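Local atomic coordinates of Mlr3007 protein (Mesorhizobium loti, PDB entry 3QQM), a protein that probably transfers amino groups between the branched-chain amino acids leucine, isoleucine or valine and 2-oxoglutarate, with pyridoxal 5'-phosphate as cofactor. Residues E20-Q25 against D34-R39; R72-L77 against T84-P89. All blocks are in the same frame, centred on the assembly; numbering follows the deposited sequence.

Contact 1. Residues E20-Q25 against D34-R39; sequences ETMRWQ and DRHLAR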
loop_
_atom_site.group_PDB
_atom_site.type_symbol
_atom_site.label_atom_id
_atom_site.label_comp_id
_atom_site.label_asym_id
_atom_site.label_seq_id
_atom_site.Cartn_x
_atom_site.Cartn_y
_atom_site.Cartn_z
ATOM N N GLU A 20 7.450 3.285 4.542
ATOM C CA GLU A 20 7.705 2.460 3.344
ATOM C C GLU A 20 7.855 1.024 3.835
ATOM O O GLU A 20 8.615 0.761 4.775
ATOM C CB GLU A 20 8.961 2.889 2.571
ATOM C CG GLU A 20 8.864 4.238 1.889
ATOM C CD GLU A 20 7.869 4.258 0.730
ATOM O OE1 GLU A 20 7.616 3.170 0.119
ATOM O OE2 GLU A 20 7.357 5.355 0.412
ATOM N N THR A 21 7.107 0.114 3.201
ATOM C CA THR A 21 7.127 -1.287 3.535
ATOM C C THR A 21 7.550 -2.018 2.277
ATOM O O THR A 21 6.837 -2.015 1.264
ATOM C CB THR A 21 5.755 -1.755 4.033
ATOM O OG1 THR A 21 5.392 -0.974 5.169
ATOM C CG2 THR A 21 5.781 -3.236 4.413
HETATM N N MSE A 22 8.691 -2.692 2.378
HETATM C CA MSE A 22 9.295 -3.357 1.254
HETATM C C MSE A 22 9.689 -4.812 1.515
HETATM O O MSE A 22 9.830 -5.244 2.674
HETATM C CB MSE A 22 10.586 -2.600 0.907
HETATM C CG MSE A 22 10.415 -1.080 0.774
HETATM SE SE MSE A 22 12.079 -0.132 0.476
HETATM C CE MSE A 22 13.009 -0.545 2.129
ATOM N N ARG A 23 9.923 -5.539 0.422
ATOM C CA ARG A 23 10.384 -6.904 0.504
ATOM C C ARG A 23 11.831 -6.933 0.089
ATOM O O ARG A 23 12.166 -6.581 -1.048
ATOM C CB ARG A 23 9.624 -7.815 -0.441
ATOM C CG ARG A 23 9.903 -9.294 -0.180
ATOM C CD ARG A 23 9.559 -10.202 -1.362
ATOM N NE ARG A 23 8.208 -10.012 -1.872
ATOM C CZ ARG A 23 7.708 -10.637 -2.942
ATOM N NH1 ARG A 23 8.442 -11.537 -3.614
ATOM N NH2 ARG A 23 6.468 -10.359 -3.347
ATOM N N TRP A 24 12.699 -7.307 1.008
ATOM C CA TRP A 24 14.120 -7.458 0.702
ATOM C C TRP A 24 14.335 -8.888 0.246
ATOM O O TRP A 24 13.787 -9.806 0.832
ATOM C CB TRP A 24 14.967 -7.222 1.925
ATOM C CG TRP A 24 16.446 -7.309 1.689
ATOM C CD1 TRP A 24 17.276 -6.283 1.357
ATOM C CD2 TRP A 24 17.273 -8.459 1.829
ATOM N NE1 TRP A 24 18.562 -6.716 1.305
ATOM C CE2 TRP A 24 18.596 -8.050 1.576
ATOM C CE3 TRP A 24 17.034 -9.784 2.167
ATOM C CZ2 TRP A 24 19.679 -8.928 1.624
ATOM C CZ3 TRP A 24 18.118 -10.660 2.222
ATOM C CH2 TRP A 24 19.419 -10.221 1.960
ATOM N N GLN A 25 15.144 -9.071 -0.784
ATOM C CA GLN A 25 15.425 -10.395 -1.296
ATOM C C GLN A 25 16.925 -10.569 -1.422
ATOM O O GLN A 25 17.621 -9.621 -1.780
ATOM C CB GLN A 25 14.739 -10.616 -2.654
ATOM C CG GLN A 25 13.231 -10.705 -2.546
ATOM C CD GLN A 25 12.530 -10.931 -3.883
ATOM O OE1 GLN A 25 12.769 -10.219 -4.859
ATOM N NE2 GLN A 25 11.632 -11.908 -3.913
ATOM N N ASP A 34 13.972 1.582 -5.950
ATOM C CA ASP A 34 13.986 2.953 -6.432
ATOM C C ASP A 34 12.584 3.588 -6.391
ATOM O O ASP A 34 12.453 4.747 -6.038
ATOM C CB ASP A 34 14.662 3.081 -7.799
ATOM C CG ASP A 34 14.052 2.203 -8.844
ATOM O OD1 ASP A 34 13.060 1.494 -8.540
ATOM O OD2 ASP A 34 14.577 2.216 -9.977
ATOM N N ARG A 35 11.555 2.837 -6.717
ATOM C CA ARG A 35 10.229 3.392 -6.633
ATOM C C ARG A 35 9.928 3.799 -5.181
ATOM O O ARG A 35 9.405 4.868 -4.970
ATOM C CB ARG A 35 9.173 2.443 -7.169
ATOM C CG ARG A 35 9.275 2.201 -8.692
ATOM C CD ARG A 35 8.061 1.451 -9.214
ATOM N NE ARG A 35 8.111 1.274 -10.655
ATOM C CZ ARG A 35 7.673 2.170 -11.550
ATOM N NH1 ARG A 35 7.184 3.339 -11.160
ATOM N NH2 ARG A 35 7.770 1.909 -12.855
ATOM N N HIS A 36 10.309 2.962 -4.200
ATOM C CA HIS A 36 10.062 3.266 -2.777
ATOM C C HIS A 36 10.764 4.534 -2.319
ATOM O O HIS A 36 10.166 5.351 -1.637
ATOM C CB HIS A 36 10.451 2.101 -1.848
ATOM C CG HIS A 36 9.520 0.932 -1.934
ATOM N ND1 HIS A 36 8.268 0.932 -1.350
ATOM C CD2 HIS A 36 9.652 -0.275 -2.536
ATOM C CE1 HIS A 36 7.665 -0.212 -1.612
ATOM N NE2 HIS A 36 8.483 -0.961 -2.328
ATOM N N LEU A 37 12.038 4.674 -2.664
ATOM C CA LEU A 37 12.809 5.850 -2.283
ATOM C C LEU A 37 12.293 7.097 -3.033
ATOM O O LEU A 37 12.227 8.171 -2.473
ATOM C CB LEU A 37 14.300 5.616 -2.540
ATOM C CG LEU A 37 14.914 4.499 -1.695
ATOM C CD1 LEU A 37 16.357 4.261 -2.046
ATOM C CD2 LEU A 37 14.814 4.838 -0.239
ATOM N N ALA A 38 11.907 6.935 -4.285
ATOM C CA ALA A 38 11.365 8.060 -5.048
ATOM C C ALA A 38 10.160 8.613 -4.302
ATOM O O ALA A 38 10.074 9.812 -4.083
ATOM C CB ALA A 38 10.968 7.656 -6.470
ATOM N N ARG A 39 9.242 7.729 -3.910
ATOM C CA ARG A 39 8.062 8.143 -3.180
ATOM C C ARG A 39 8.412 8.787 -1.837
ATOM O O ARG A 39 7.915 9.845 -1.535
ATOM C CB ARG A 39 7.139 6.966 -2.918
ATOM C CG ARG A 39 5.863 7.391 -2.175
ATOM C CD ARG A 39 4.859 6.324 -2.197
ATOM N NE ARG A 39 5.264 5.154 -1.430
ATOM C CZ ARG A 39 4.595 4.004 -1.441
ATOM N NH1 ARG A 39 3.558 3.844 -2.255
ATOM N NH2 ARG A 39 5.012 2.974 -0.712
HETATM O O HOH W 1 5.047 0.296 0.858
#
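Glu20 and His36 lie closest in backbone where strand 20-25 runs nearly antiparallel to helix 34-39, at 173°, the two axes 9.4 Å apart. Glu20 points its carboxylate at the helix, and OE1 takes two donors from opposite faces of the carboxylate plane: His36 ND1 at 2.8 Å, in the plane of the imidazole, and Arg39 NH2 at 2.7 Å. OE2 offers its syn lone pair to Arg39 NE at 2.8 Å, which makes the salt bridge a side-on, two-nitrogen grip. A bend at chi3 (67°) in Arg39 turns NE and NH2 to the carboxylate. Over one face of the imidazole, Met22, a selenomethionine, lays its CG 3.4 Å from the ring centroid, a CH-pi contact. His36 NE2 bonds Ser211 OG, so the ring is held at both nitrogens, while Arg39 NH1 reaches a phosphate oxygen of the pyridoxal-lysine at position 118. With an alanine in place of Glu20, Arg39 would probably keep its phosphate contact but lose the carboxylate that fixes NE and NH2, and His36 ND1 would be left without this acceptor. Arg39 is thus a first-shell ligand of the cofactor phosphate in this class-IV aminotransferase, and the buried carboxylate of Glu20 is the second-shell group that probably positions it.

Contact 2. Residues R72-L77 against T84-P89; sequences RTRLAL and TASAQP. With EDO (1,2-ethanediol), chain Q.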
loop_
_atom_site.group_PDB
_atom_site.type_symbol
_atom_site.label_atom_id
_atom_site.label_comp_id
_atom_site.label_asym_id
_atom_site.label_seq_id
_atom_site.Cartn_x
_atom_site.Cartn_y
_atom_site.Cartn_z
ATOM N N ARG A 72 10.536 -8.687 5.423
ATOM C CA ARG A 72 9.583 -7.593 5.336
ATOM C C ARG A 72 10.327 -6.505 6.060
ATOM O O ARG A 72 10.824 -6.716 7.178
ATOM C CB ARG A 72 8.284 -7.892 6.061
ATOM C CG ARG A 72 7.303 -6.716 6.104
ATOM C CD ARG A 72 6.047 -7.033 6.883
ATOM N NE ARG A 72 5.205 -5.833 7.044
ATOM C CZ ARG A 72 5.347 -4.931 8.036
ATOM N NH1 ARG A 72 6.306 -5.089 8.954
ATOM N NH2 ARG A 72 4.548 -3.854 8.106
ATOM N N THR A 73 10.474 -5.366 5.404
ATOM C CA THR A 73 11.210 -4.268 5.948
ATOM C C THR A 73 10.361 -3.027 6.052
ATOM O O THR A 73 9.785 -2.601 5.073
ATOM C CB THR A 73 12.394 -3.953 5.046
ATOM O OG1 THR A 73 13.193 -5.142 4.883
ATOM C CG2 THR A 73 13.232 -2.799 5.634
ATOM N N ARG A 74 10.282 -2.451 7.250
ATOM C CA ARG A 74 9.518 -1.234 7.445
ATOM C C ARG A 74 10.475 -0.076 7.725
ATOM O O ARG A 74 11.204 -0.089 8.718
ATOM C CB ARG A 74 8.524 -1.354 8.606
ATOM C CG ARG A 74 7.604 -0.122 8.707
ATOM C CD ARG A 74 6.854 0.009 10.018
ATOM N NE ARG A 74 7.785 0.152 11.139
ATOM C CZ ARG A 74 8.017 -0.785 12.062
ATOM N NH1 ARG A 74 7.309 -1.922 12.089
ATOM N NH2 ARG A 74 8.904 -0.556 13.012
ATOM N N LEU A 75 10.419 0.940 6.866
ATOM C CA LEU A 75 11.234 2.159 6.983
ATOM C C LEU A 75 10.307 3.285 7.395
ATOM O O LEU A 75 9.245 3.426 6.802
ATOM C CB LEU A 75 11.867 2.500 5.649
ATOM C CG LEU A 75 12.802 3.701 5.608
ATOM C CD1 LEU A 75 14.040 3.476 6.489
ATOM C CD2 LEU A 75 13.202 4.014 4.140
ATOM N N ALA A 76 10.686 4.066 8.412
ATOM C CA ALA A 76 9.859 5.181 8.893
ATOM C C ALA A 76 10.687 6.444 9.078
ATOM O O ALA A 76 11.816 6.387 9.532
ATOM C CB ALA A 76 9.154 4.823 10.199
ATOM N N LEU A 77 10.089 7.580 8.725
ATOM C CA LEU A 77 10.732 8.880 8.831
ATOM C C LEU A 77 9.850 9.901 9.562
ATOM O O LEU A 77 8.688 10.108 9.209
ATOM C CB LEU A 77 11.020 9.397 7.430
ATOM C CG LEU A 77 11.724 10.739 7.288
ATOM C CD1 LEU A 77 13.175 10.652 7.806
ATOM C CD2 LEU A 77 11.666 11.186 5.822
ATOM N N THR A 84 13.853 5.033 11.313
ATOM C CA THR A 84 13.961 3.680 11.779
ATOM C C THR A 84 13.741 2.716 10.638
ATOM O O THR A 84 13.067 3.032 9.661
ATOM C CB THR A 84 12.914 3.343 12.906
ATOM O OG1 THR A 84 11.574 3.457 12.380
ATOM C CG2 THR A 84 13.099 4.259 14.121
ATOM N N ALA A 85 14.344 1.540 10.775
ATOM C CA ALA A 85 14.183 0.455 9.833
ATOM C C ALA A 85 14.095 -0.842 10.641
ATOM O O ALA A 85 14.912 -1.100 11.531
ATOM C CB ALA A 85 15.318 0.404 8.847
ATOM N N SER A 86 13.067 -1.629 10.351
ATOM C CA SER A 86 12.842 -2.902 10.991
ATOM C C SER A 86 12.676 -3.982 9.940
ATOM O O SER A 86 11.893 -3.818 8.980
ATOM C CB SER A 86 11.584 -2.841 11.836
ATOM O OG SER A 86 11.211 -4.123 12.303
ATOM N N ALA A 87 13.377 -5.100 10.148
ATOM C CA ALA A 87 13.305 -6.234 9.246
ATOM C C ALA A 87 12.940 -7.519 9.997
ATOM O O ALA A 87 13.486 -7.808 11.066
ATOM C CB ALA A 87 14.629 -6.418 8.513
ATOM N N GLN A 88 12.013 -8.273 9.425
ATOM C CA GLN A 88 11.598 -9.558 9.962
ATOM C C GLN A 88 11.332 -10.466 8.776
ATOM O O GLN A 88 10.997 -9.993 7.717
ATOM C CB GLN A 88 10.356 -9.423 10.821
ATOM C CG GLN A 88 10.470 -8.397 11.892
ATOM C CD GLN A 88 9.386 -8.513 12.893
ATOM O OE1 GLN A 88 9.317 -9.500 13.634
ATOM N NE2 GLN A 88 8.530 -7.484 12.968
ATOM N N PRO A 89 11.442 -11.783 8.959
ATOM C CA PRO A 89 11.248 -12.690 7.828
ATOM C C PRO A 89 9.933 -12.503 7.080
ATOM O O PRO A 89 8.885 -12.403 7.690
ATOM C CB PRO A 89 11.293 -14.088 8.482
ATOM C CG PRO A 89 12.052 -13.911 9.700
ATOM C CD PRO A 89 11.734 -12.518 10.195
HETATM C C1 EDO Q . 11.378 8.087 13.998
HETATM O O1 EDO Q . 10.399 7.935 15.026
HETATM C C2 EDO Q . 11.030 7.239 12.769
HETATM O O2 EDO Q . 10.362 6.019 13.094
HETATM O O HOH W 2 10.354 1.196 11.196
#
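Water 2 is gripped from three places on the face of the hairpin that carries Arg74 and Thr84: it donates to Arg74 O at 2.9 Å, accepts a weak bond from Arg74 NE, and lies 2.8 Å from Thr84 OG1. The hydroxyl of Thr84, set between its backbone N and carbonyl carbon (chi1 63°), also hydrogen-bonds O2 of an ethanediol, probably from the crystallisation liquor, which is held in turn by Glu17. Nearby, the methyl of Ala76 sits 3.5 Å from Thr84 OG1. A bend at chi3 (62°) folds the Arg74 chain so that one face of its guanidinium lies over Ser86 CB, which is 3.7 Å from NH2. The sheet's other face carries Thr73, Leu75, Ala85 and Ala87; there Leu75 CD1 packs on Ala85 CB at 4.1 Å, and helix 53-64 covers both residues. Between these two faces the backbones pair antiparallel, with reciprocal bonds at Arg72-Gln88, Arg74-Ser86 and Ala76-Thr84; Arg74 N to Ser86 O is 2.7 Å. Thr73-Ala87 and Leu75-Ala85 are the non-hydrogen-bonded pairs between them, where CA-H...O contacts such as Thr73 CA to Ser86 O, 3.1 Å, add to the ladder. This is a regular antiparallel beta hairpin, its second strand outermost in the four-stranded sheet of this chain.

In the fold
Contacts 1 and 2 meet on one antiparallel sheet, in which strand 17-25 neighbours strand 71-78: Glu20 O probably bonds Leu75 N at 2.8 Å, and Met22 O probably does the same with Thr73 N. Their centres are 10 Å apart. Contact 1 is buried and joins the sheet to helix 33-47 through charged and aromatic side chains, close to the cofactor. Contact 2 lies further out and is held mainly by backbone bonds; one face packs on helices while the other carries arginines, hydroxyls and water. Leu75 ties the two together, since it lies in the hairpin yet its side chain touches Leu40 on the same helix that bears His36 and Arg39.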